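Local coordinates for acyl-CoA thioester hydrolase ybgC (Escherichia coli K-12, PDB 3GRH), which is a putative acyl-CoA thioesterase of the pectinesterase family, an outer-membrane lipoprotein that neither binds pectin nor has pectinesterase activity, at residues 120-125 / 165-170; 144-149 / 159-164; 174-179 / 197-202. All coordinates share one frame; numbering follows the deposited sequence.

How the contacts relate
All three contacts lie on the same side of the chain's centre, in one part of the beta-helix. Each uses one of three neighbouring parallel strands: 142-146 (contact 2), 115-123 (contact 1) and 196-198 (contact 3), with 115-123 in the middle. Along the chain, contact 2 opens and closes between the two segments of contact 1. Contact 3 follows both. The centres of contacts 1 and 3 are about 8 Å apart, those of 1 and 2 about 12 Å, and those of 2 and 3 about 16 Å. Helix 154-161, the loop after it and helix 174-181 supply the partners of these strands. The long segment between strands 142-146 and 196-198 is thus packed back onto the beta-helix.

Contact 1 of 3, residues 120-125 / 165-170; sequences TVYVPA and GKYMPG
Thr-120 is gripped by two polar side chains of 165-170. Lys-166 NZ donates to Thr-120 O at 2.8 Å. It comes in the carbonyl plane on a lone pair, with a C=O...N angle of 131°. The lysine chain is extended throughout. A chi1 of -174° sets its CG anti to the backbone N, and this carries the ammonium across to the strand. A water accepts from both Lys-166 NZ and Thr-120 N and closes a small ring of bonds.

The second polar link joins two hydroxyls. Thr-120 OG1 donates to Tyr-167 OH at 2.8 Å and lies in the plane of the tyrosine ring, at its edge. Tyr-167 OH is also bonded to Gln-93 OE1 of helix 92-100. The same Gln-93 oxygen takes the backbone N of Tyr-122.

The apolar part is a meeting of two rings. Tyr-122 and Tyr-167 have planes 26° apart, but the rings are slid so far that they barely overlap. Tyr-122 CD2 touches Tyr-167 CE1 at 3.8 Å, and Tyr-167 OH sits over the rim of the Tyr-122 face. A phenylalanine in place of Tyr-167 would probably leave Thr-120 OG1 and Gln-93 OE1 without their shared hydroxyl partner.

The arrangement is a loop packed on one strand of the parallel beta-helix, the fold of the pectinesterase family.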
loop_
_atom_site.group_PDB
_atom_site.type_symbol
_atom_site.label_atom_id
_atom_site.label_comp_id
_atom_site.label_asym_id
_atom_site.label_seq_id
_atom_site.Cartn_x
_atom_site.Cartn_y
_atom_site.Cartn_z
ATOM N N THR A 120 -9.066 16.132 -0.036
ATOM C CA THR A 120 -7.879 15.524 -0.539
ATOM C C THR A 120 -6.623 16.163 0.019
ATOM O O THR A 120 -6.611 17.353 0.367
ATOM C CB THR A 120 -7.857 15.606 -2.070
ATOM O OG1 THR A 120 -8.042 16.962 -2.465
ATOM C CG2 THR A 120 -8.882 14.682 -2.738
ATOM N N VAL A 121 -5.508 15.403 -0.022
ATOM C CA VAL A 121 -4.176 15.967 0.305
ATOM C C VAL A 121 -3.316 15.404 -0.813
ATOM O O VAL A 121 -3.124 14.190 -0.931
ATOM C CB VAL A 121 -3.665 15.469 1.623
ATOM C CG1 VAL A 121 -2.244 15.961 1.866
ATOM C CG2 VAL A 121 -4.564 15.893 2.776
ATOM N N TYR A 122 -2.784 16.286 -1.625
ATOM C CA TYR A 122 -1.872 15.919 -2.720
ATOM C C TYR A 122 -0.503 16.480 -2.367
ATOM O O TYR A 122 -0.337 17.686 -2.101
ATOM C CB TYR A 122 -2.330 16.549 -3.988
ATOM C CG TYR A 122 -3.543 15.957 -4.677
ATOM C CD1 TYR A 122 -4.252 14.872 -4.138
ATOM C CD2 TYR A 122 -4.028 16.558 -5.797
ATOM C CE1 TYR A 122 -5.377 14.383 -4.739
ATOM C CE2 TYR A 122 -5.155 16.078 -6.374
ATOM C CZ TYR A 122 -5.775 14.988 -5.877
ATOM O OH TYR A 122 -6.929 14.484 -6.526
ATOM N N VAL A 123 0.485 15.582 -2.305
ATOM C CA VAL A 123 1.859 15.989 -1.912
ATOM C C VAL A 123 2.707 15.804 -3.148
ATOM O O VAL A 123 2.942 14.694 -3.575
ATOM C CB VAL A 123 2.440 15.157 -0.766
ATOM C CG1 VAL A 123 3.748 15.779 -0.244
ATOM C CG2 VAL A 123 1.457 15.127 0.427
ATOM N N PRO A 124 3.170 16.877 -3.744
ATOM C CA PRO A 124 3.899 16.755 -5.011
ATOM C C PRO A 124 5.323 16.345 -4.863
ATOM O O PRO A 124 5.899 16.324 -3.773
ATOM C CB PRO A 124 3.773 18.182 -5.586
ATOM C CG PRO A 124 3.715 18.996 -4.418
ATOM C CD PRO A 124 2.880 18.296 -3.453
ATOM N N ALA A 125 5.865 15.888 -5.980
ATOM C CA ALA A 125 7.306 15.694 -6.066
ATOM C C ALA A 125 7.985 17.038 -5.763
ATOM O O ALA A 125 7.525 18.113 -6.166
ATOM C CB ALA A 125 7.674 15.158 -7.440
ATOM N N GLY A 165 -11.299 26.893 -5.144
ATOM C CA GLY A 165 -9.949 27.110 -5.675
ATOM C C GLY A 165 -8.831 26.494 -4.875
ATOM O O GLY A 165 -7.728 27.005 -4.859
ATOM N N LYS A 166 -9.128 25.379 -4.233
ATOM C CA LYS A 166 -8.127 24.595 -3.562
ATOM C C LYS A 166 -6.947 24.283 -4.479
ATOM O O LYS A 166 -5.783 24.345 -4.064
ATOM C CB LYS A 166 -8.774 23.293 -3.104
ATOM C CG LYS A 166 -7.892 22.475 -2.290
ATOM C CD LYS A 166 -8.636 21.301 -1.699
ATOM C CE LYS A 166 -7.698 20.429 -0.834
ATOM N NZ LYS A 166 -8.518 19.403 -0.032
ATOM N N TYR A 167 -7.256 23.893 -5.704
ATOM C CA TYR A 167 -6.265 23.596 -6.731
ATOM C C TYR A 167 -6.502 24.564 -7.862
ATOM O O TYR A 167 -7.600 24.710 -8.390
ATOM C CB TYR A 167 -6.382 22.134 -7.237
ATOM C CG TYR A 167 -6.226 21.141 -6.139
ATOM C CD1 TYR A 167 -4.980 20.850 -5.602
ATOM C CD2 TYR A 167 -7.326 20.458 -5.626
ATOM C CE1 TYR A 167 -4.852 20.014 -4.564
ATOM C CE2 TYR A 167 -7.203 19.569 -4.622
ATOM C CZ TYR A 167 -5.955 19.319 -4.073
ATOM O OH TYR A 167 -5.800 18.472 -3.013
ATOM N N MET A 168 -5.436 25.288 -8.189
ATOM C CA MET A 168 -5.419 26.270 -9.259
ATOM C C MET A 168 -4.019 26.249 -9.903
ATOM O O MET A 168 -3.051 25.855 -9.283
ATOM C CB MET A 168 -5.615 27.690 -8.728
ATOM C CG MET A 168 -6.772 27.913 -7.820
ATOM S SD MET A 168 -7.018 29.661 -7.576
ATOM C CE MET A 168 -7.878 30.131 -9.119
ATOM N N PRO A 169 -3.906 26.632 -11.162
ATOM C CA PRO A 169 -2.622 26.727 -11.776
ATOM C C PRO A 169 -1.750 27.620 -10.904
ATOM O O PRO A 169 -2.177 28.645 -10.371
ATOM C CB PRO A 169 -2.917 27.392 -13.110
ATOM C CG PRO A 169 -4.287 27.103 -13.371
ATOM C CD PRO A 169 -4.979 27.024 -12.082
ATOM N N GLY A 170 -0.540 27.231 -10.703
ATOM C CA GLY A 170 0.281 28.096 -9.849
ATOM C C GLY A 170 0.206 27.771 -8.392
ATOM O O GLY A 170 1.018 28.305 -7.600
HETATM O O HOH W 1 -10.653 18.274 -1.401
#

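Contact 2 of 3, residues 144-149 / 159-164; sequences IGLSLD and HDVNPR
Leu-146 is the first residue of 144-149 to meet the end of helix 154-161. It closes strand 142-146, and its CB is directed toward the helix. With chi1 at -165° CG is anti to the backbone N, and a chi2 of 65° then puts the CD2 methyl against the last turn. Leu-146 CD2 rests 3.8 Å from Asp-160 O. More loosely, Leu-146 CD2 lies 4.4 Å from Val-161 CG2. Leu-146 also packs on Thr-120 of the neighbouring strand 115-123.

Ser-147 takes a lesser part. Ser-147 O and Asp-160 OD2 approach to 4.3 Å at the margin of the contact. The serine hydroxyl turns to another partner and is hydrogen-bonded to Thr-213 OG1.

Leu-148 carries the rest of the contact. The end of its side chain comes closer to the helix than its direction at CB suggests. Its CG stands beside the backbone N, anti to the carbonyl carbon (chi1 -63°), and both methyls reach Val-161. Leu-148 CD2 lies 3.8 Å from Val-161 CG2, and Leu-148 CD1 lies 4.0 Å from that same methyl. The leucine and valine side chains cross at about a right angle. Leu-148 CD2 also lies 4.2 Å from Asp-160 CB.

Val-161 CG2 is therefore approached by methyls of both leucines, while Val-161 also touches Thr-120 and Tyr-122 of strand 115-123. The side-chain packing between the leucines and Val-161 is apolar, and the segments are not joined by hydrogen bonds. It is a short helix laid by its C-terminal turn over neighbouring parallel strands of the beta-helix and over the loop that leaves one of them.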
loop_
_atom_site.group_PDB
_atom_site.type_symbol
_atom_site.label_atom_id
_atom_site.label_comp_id
_atom_site.label_asym_id
_atom_site.label_seq_id
_atom_site.Cartn_x
_atom_site.Cartn_y
_atom_site.Cartn_z
ATOM N N ILE A 144 -8.191 11.982 8.208
ATOM C CA ILE A 144 -8.142 12.622 6.907
ATOM C C ILE A 144 -9.034 11.821 5.981
ATOM O O ILE A 144 -8.891 10.606 5.895
ATOM C CB ILE A 144 -6.722 12.555 6.353
ATOM C CG1 ILE A 144 -5.798 13.377 7.238
ATOM C CG2 ILE A 144 -6.730 13.026 4.859
ATOM C CD1 ILE A 144 -4.317 13.161 6.779
ATOM N N GLY A 145 -10.043 12.429 5.385
ATOM C CA GLY A 145 -10.970 11.621 4.603
ATOM C C GLY A 145 -11.743 12.424 3.570
ATOM O O GLY A 145 -11.924 13.634 3.625
ATOM N N LEU A 146 -12.206 11.684 2.600
ATOM C CA LEU A 146 -13.143 12.181 1.578
ATOM C C LEU A 146 -13.743 10.903 0.917
ATOM O O LEU A 146 -13.112 9.849 0.993
ATOM C CB LEU A 146 -12.463 13.045 0.501
ATOM C CG LEU A 146 -13.322 13.882 -0.375
ATOM C CD1 LEU A 146 -14.019 14.954 0.466
ATOM C CD2 LEU A 146 -12.484 14.471 -1.512
ATOM N N SER A 147 -14.908 11.000 0.290
ATOM C CA SER A 147 -15.501 9.879 -0.445
ATOM C C SER A 147 -15.270 10.089 -1.907
ATOM O O SER A 147 -15.778 11.035 -2.489
ATOM C CB SER A 147 -17.000 9.781 -0.202
ATOM O OG SER A 147 -17.265 9.503 1.151
ATOM N N LEU A 148 -14.494 9.217 -2.546
ATOM C CA LEU A 148 -14.264 9.281 -3.969
ATOM C C LEU A 148 -14.283 7.887 -4.570
ATOM O O LEU A 148 -13.720 6.947 -4.017
ATOM C CB LEU A 148 -12.925 9.854 -4.288
ATOM C CG LEU A 148 -12.641 11.270 -3.869
ATOM C CD1 LEU A 148 -11.127 11.552 -4.141
ATOM C CD2 LEU A 148 -13.609 12.320 -4.520
ATOM N N ASP A 149 -14.985 7.734 -5.648
ATOM C CA ASP A 149 -15.180 6.431 -6.316
ATOM C C ASP A 149 -14.633 6.533 -7.736
ATOM O O ASP A 149 -14.959 7.451 -8.444
ATOM C CB ASP A 149 -16.663 6.139 -6.359
ATOM C CG ASP A 149 -17.059 4.730 -6.902
ATOM O OD1 ASP A 149 -16.361 4.038 -7.688
ATOM O OD2 ASP A 149 -18.204 4.272 -6.538
ATOM N N HIS A 159 -16.044 18.673 -8.438
ATOM C CA HIS A 159 -16.799 19.361 -7.434
ATOM C C HIS A 159 -16.375 18.994 -6.027
ATOM O O HIS A 159 -16.085 19.871 -5.195
ATOM C CB HIS A 159 -18.296 19.139 -7.632
ATOM C CG HIS A 159 -19.097 19.932 -6.674
ATOM N ND1 HIS A 159 -19.285 21.287 -6.834
ATOM C CD2 HIS A 159 -19.724 19.595 -5.525
ATOM C CE1 HIS A 159 -19.990 21.753 -5.818
ATOM N NE2 HIS A 159 -20.290 20.745 -5.026
ATOM N N ASP A 160 -16.197 17.697 -5.808
ATOM C CA ASP A 160 -15.868 17.148 -4.493
ATOM C C ASP A 160 -14.455 17.394 -4.101
ATOM O O ASP A 160 -14.158 17.595 -2.906
ATOM C CB ASP A 160 -16.171 15.661 -4.469
ATOM C CG ASP A 160 -17.671 15.358 -4.427
ATOM O OD1 ASP A 160 -18.497 16.291 -4.606
ATOM O OD2 ASP A 160 -17.977 14.154 -4.367
ATOM N N VAL A 161 -13.522 17.329 -5.063
ATOM C CA VAL A 161 -12.070 17.503 -4.808
ATOM C C VAL A 161 -11.628 18.965 -4.749
ATOM O O VAL A 161 -10.770 19.312 -3.907
ATOM C CB VAL A 161 -11.284 16.770 -5.906
ATOM C CG1 VAL A 161 -9.808 17.069 -5.845
ATOM C CG2 VAL A 161 -11.484 15.245 -5.683
ATOM N N ASN A 162 -12.270 19.810 -5.551
ATOM C CA ASN A 162 -11.855 21.214 -5.691
ATOM C C ASN A 162 -12.849 22.270 -5.463
ATOM O O ASN A 162 -13.191 22.997 -6.380
ATOM C CB ASN A 162 -11.203 21.341 -7.039
ATOM C CG ASN A 162 -10.443 22.642 -7.205
ATOM O OD1 ASN A 162 -9.980 23.212 -6.237
ATOM N ND2 ASN A 162 -10.228 23.044 -8.449
ATOM N N PRO A 163 -13.283 22.425 -4.202
ATOM C CA PRO A 163 -14.050 23.575 -3.801
ATOM C C PRO A 163 -13.211 24.817 -3.553
ATOM O O PRO A 163 -12.110 24.726 -2.990
ATOM C CB PRO A 163 -14.749 23.080 -2.516
ATOM C CG PRO A 163 -14.535 21.608 -2.491
ATOM C CD PRO A 163 -13.162 21.462 -3.091
ATOM N N ARG A 164 -13.718 25.967 -3.986
ATOM C CA ARG A 164 -13.159 27.262 -3.619
ATOM C C ARG A 164 -11.696 27.470 -4.015
ATOM O O ARG A 164 -10.945 28.152 -3.321
ATOM C CB ARG A 164 -13.383 27.490 -2.114
ATOM C CG ARG A 164 -14.850 27.162 -1.676
ATOM C CD ARG A 164 -15.053 27.095 -0.147
ATOM N NE ARG A 164 -15.252 25.722 0.354
ATOM C CZ ARG A 164 -14.281 24.869 0.685
ATOM N NH1 ARG A 164 -13.003 25.206 0.554
ATOM N NH2 ARG A 164 -14.586 23.653 1.142
#

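Contact 3 of 3, residues 174-179 / 197-202; sequences WYMYDS and WSQNNG
Met-176 lays its end methyl over the indole of Trp-197, where helix 174-181 packs on strand 196-198 of the parallel beta-helix. CE stands 3.4 Å from the centroid of the five-membered ring, only 12° off the ring normal. This is a CH-pi contact over the face. The sulfur SD lies farther out, above the six-membered ring at 5.0 Å from its centroid, a Met-aromatic contact. Met-176 CE also comes 3.3 Å from Trp-197 O. The methionine chain bends at its last torsion (chi3 75°), which brings the methyl back over the indole. Met-176 CB meets the far end of the ring, 3.8 Å from Trp-197 CZ3.

Ser-179 reaches the same ring from its edge. Ser-179 OG lies in the indole plane, 3.8 Å from Trp-197 CH2. That hydroxyl is held by donating to Met-176 O, one turn back in the helix.

The polar link is made by Tyr-175, whose OH donates to Gln-199 OE1 at 2.7 Å. The donor is tilted 21° from the carbonyl plane of the amide. The amide oxygen lies at the edge of the tyrosine ring, in its plane.

A second shell of hydrogen bonds surrounds these groups. Asp-231 OD2 accepts from both Trp-197 NE1 and Gln-199 NE2, which ties the indole to the amide and would limit how far either can turn. Gln-199 NE2 is also bonded to Gly-255 O, and Tyr-175 OH to Ala-125 N, which links the helix to the end of 120-125. Beyond Trp-197 the strand leaves through an ST turn: Asn-200 N donates to Ser-198 OG at 3.0 Å.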
loop_
_atom_site.group_PDB
_atom_site.type_symbol
_atom_site.label_atom_id
_atom_site.label_comp_id
_atom_site.label_asym_id
_atom_site.label_seq_id
_atom_site.Cartn_x
_atom_site.Cartn_y
_atom_site.Cartn_z
ATOM N N TRP A 174 -0.853 21.376 -8.664
ATOM C CA TRP A 174 -1.659 21.531 -9.885
ATOM C C TRP A 174 -1.484 20.413 -10.890
ATOM O O TRP A 174 -2.471 19.967 -11.475
ATOM C CB TRP A 174 -1.332 22.855 -10.583
ATOM C CG TRP A 174 -2.138 23.037 -11.844
ATOM C CD1 TRP A 174 -1.700 22.994 -13.082
ATOM C CD2 TRP A 174 -3.563 23.173 -11.912
ATOM N NE1 TRP A 174 -2.744 23.173 -13.966
ATOM C CE2 TRP A 174 -3.911 23.262 -13.258
ATOM C CE3 TRP A 174 -4.574 23.227 -10.953
ATOM C CZ2 TRP A 174 -5.228 23.412 -13.677
ATOM C CZ3 TRP A 174 -5.882 23.407 -11.374
ATOM C CH2 TRP A 174 -6.191 23.469 -12.701
ATOM N N TYR A 175 -0.235 20.016 -11.146
ATOM C CA TYR A 175 -0.004 19.029 -12.181
ATOM C C TYR A 175 -0.752 17.732 -11.856
ATOM O O TYR A 175 -1.181 16.997 -12.766
ATOM C CB TYR A 175 1.479 18.820 -12.403
ATOM C CG TYR A 175 2.171 17.975 -11.386
ATOM C CD1 TYR A 175 2.332 16.618 -11.591
ATOM C CD2 TYR A 175 2.762 18.547 -10.279
ATOM C CE1 TYR A 175 2.932 15.833 -10.631
ATOM C CE2 TYR A 175 3.434 17.770 -9.317
ATOM C CZ TYR A 175 3.532 16.411 -9.496
ATOM O OH TYR A 175 4.171 15.662 -8.537
ATOM N N MET A 176 -0.846 17.418 -10.560
ATOM C CA MET A 176 -1.557 16.209 -10.059
ATOM C C MET A 176 -3.065 16.332 -10.310
ATOM O O MET A 176 -3.692 15.479 -10.960
ATOM C CB MET A 176 -1.267 16.012 -8.577
ATOM C CG MET A 176 0.177 15.649 -8.348
ATOM S SD MET A 176 0.753 15.640 -6.643
ATOM C CE MET A 176 -0.002 14.128 -6.065
ATOM N N TYR A 177 -3.648 17.437 -9.860
ATOM C CA TYR A 177 -5.050 17.689 -10.027
ATOM C C TYR A 177 -5.395 17.730 -11.480
ATOM O O TYR A 177 -6.388 17.133 -11.879
ATOM C CB TYR A 177 -5.419 18.978 -9.366
ATOM C CG TYR A 177 -6.855 19.330 -9.557
ATOM C CD1 TYR A 177 -7.832 18.666 -8.797
ATOM C CD2 TYR A 177 -7.248 20.236 -10.507
ATOM C CE1 TYR A 177 -9.160 18.938 -8.983
ATOM C CE2 TYR A 177 -8.553 20.522 -10.674
ATOM C CZ TYR A 177 -9.507 19.883 -9.902
ATOM O OH TYR A 177 -10.854 20.233 -10.173
ATOM N N ASP A 178 -4.587 18.421 -12.272
ATOM C CA ASP A 178 -4.895 18.630 -13.712
ATOM C C ASP A 178 -4.873 17.338 -14.506
ATOM O O ASP A 178 -5.650 17.155 -15.420
ATOM C CB ASP A 178 -3.897 19.597 -14.300
ATOM C CG ASP A 178 -4.316 20.180 -15.611
ATOM O OD1 ASP A 178 -5.523 20.386 -15.871
ATOM O OD2 ASP A 178 -3.363 20.447 -16.366
ATOM N N SER A 179 -4.022 16.406 -14.134
ATOM C CA SER A 179 -4.002 15.094 -14.804
ATOM C C SER A 179 -5.297 14.310 -14.666
ATOM O O SER A 179 -5.647 13.459 -15.519
ATOM C CB SER A 179 -2.820 14.222 -14.321
ATOM O OG SER A 179 -2.963 13.766 -12.977
ATOM N N TRP A 197 -2.725 11.487 -1.922
ATOM C CA TRP A 197 -1.866 11.062 -3.043
ATOM C C TRP A 197 -0.582 11.808 -2.969
ATOM O O TRP A 197 -0.538 13.008 -2.969
ATOM C CB TRP A 197 -2.549 11.394 -4.334
ATOM C CG TRP A 197 -1.810 11.161 -5.594
ATOM C CD1 TRP A 197 -0.684 10.419 -5.770
ATOM C CD2 TRP A 197 -2.176 11.631 -6.911
ATOM N NE1 TRP A 197 -0.309 10.452 -7.085
ATOM C CE2 TRP A 197 -1.174 11.230 -7.784
ATOM C CE3 TRP A 197 -3.173 12.486 -7.385
ATOM C CZ2 TRP A 197 -1.190 11.545 -9.130
ATOM C CZ3 TRP A 197 -3.225 12.733 -8.715
ATOM C CH2 TRP A 197 -2.246 12.305 -9.567
ATOM N N SER A 198 0.472 11.038 -2.808
ATOM C CA SER A 198 1.834 11.594 -2.765
ATOM C C SER A 198 2.703 11.123 -3.882
ATOM O O SER A 198 2.689 9.956 -4.187
ATOM C CB SER A 198 2.476 11.208 -1.481
ATOM O OG SER A 198 3.820 11.684 -1.376
ATOM N N GLN A 199 3.442 12.079 -4.478
ATOM C CA GLN A 199 4.568 11.745 -5.324
ATOM C C GLN A 199 5.876 12.162 -4.688
ATOM O O GLN A 199 6.937 12.179 -5.337
ATOM C CB GLN A 199 4.444 12.426 -6.661
ATOM C CG GLN A 199 3.166 12.057 -7.360
ATOM C CD GLN A 199 3.354 12.116 -8.802
ATOM O OE1 GLN A 199 3.941 13.082 -9.327
ATOM N NE2 GLN A 199 2.999 11.026 -9.476
ATOM N N ASN A 200 5.863 12.572 -3.439
ATOM C CA ASN A 200 7.067 13.095 -2.759
ATOM C C ASN A 200 8.001 11.933 -2.375
ATOM O O ASN A 200 7.651 11.015 -1.616
ATOM C CB ASN A 200 6.553 13.799 -1.483
ATOM C CG ASN A 200 7.579 14.526 -0.718
ATOM O OD1 ASN A 200 7.907 14.167 0.450
ATOM N ND2 ASN A 200 8.175 15.516 -1.346
ATOM N N ASN A 201 9.249 11.996 -2.866
ATOM C CA ASN A 201 10.257 11.082 -2.412
ATOM C C ASN A 201 10.560 11.428 -0.994
ATOM O O ASN A 201 10.720 12.605 -0.640
ATOM C CB ASN A 201 11.527 11.172 -3.249
ATOM C CG ASN A 201 11.360 10.723 -4.671
ATOM O OD1 ASN A 201 10.470 9.951 -5.030
ATOM N ND2 ASN A 201 12.255 11.254 -5.521
ATOM N N GLY A 202 10.687 10.427 -0.163
ATOM C CA GLY A 202 10.930 10.794 1.205
ATOM C C GLY A 202 9.788 11.128 2.076
ATOM O O GLY A 202 10.042 11.492 3.228
#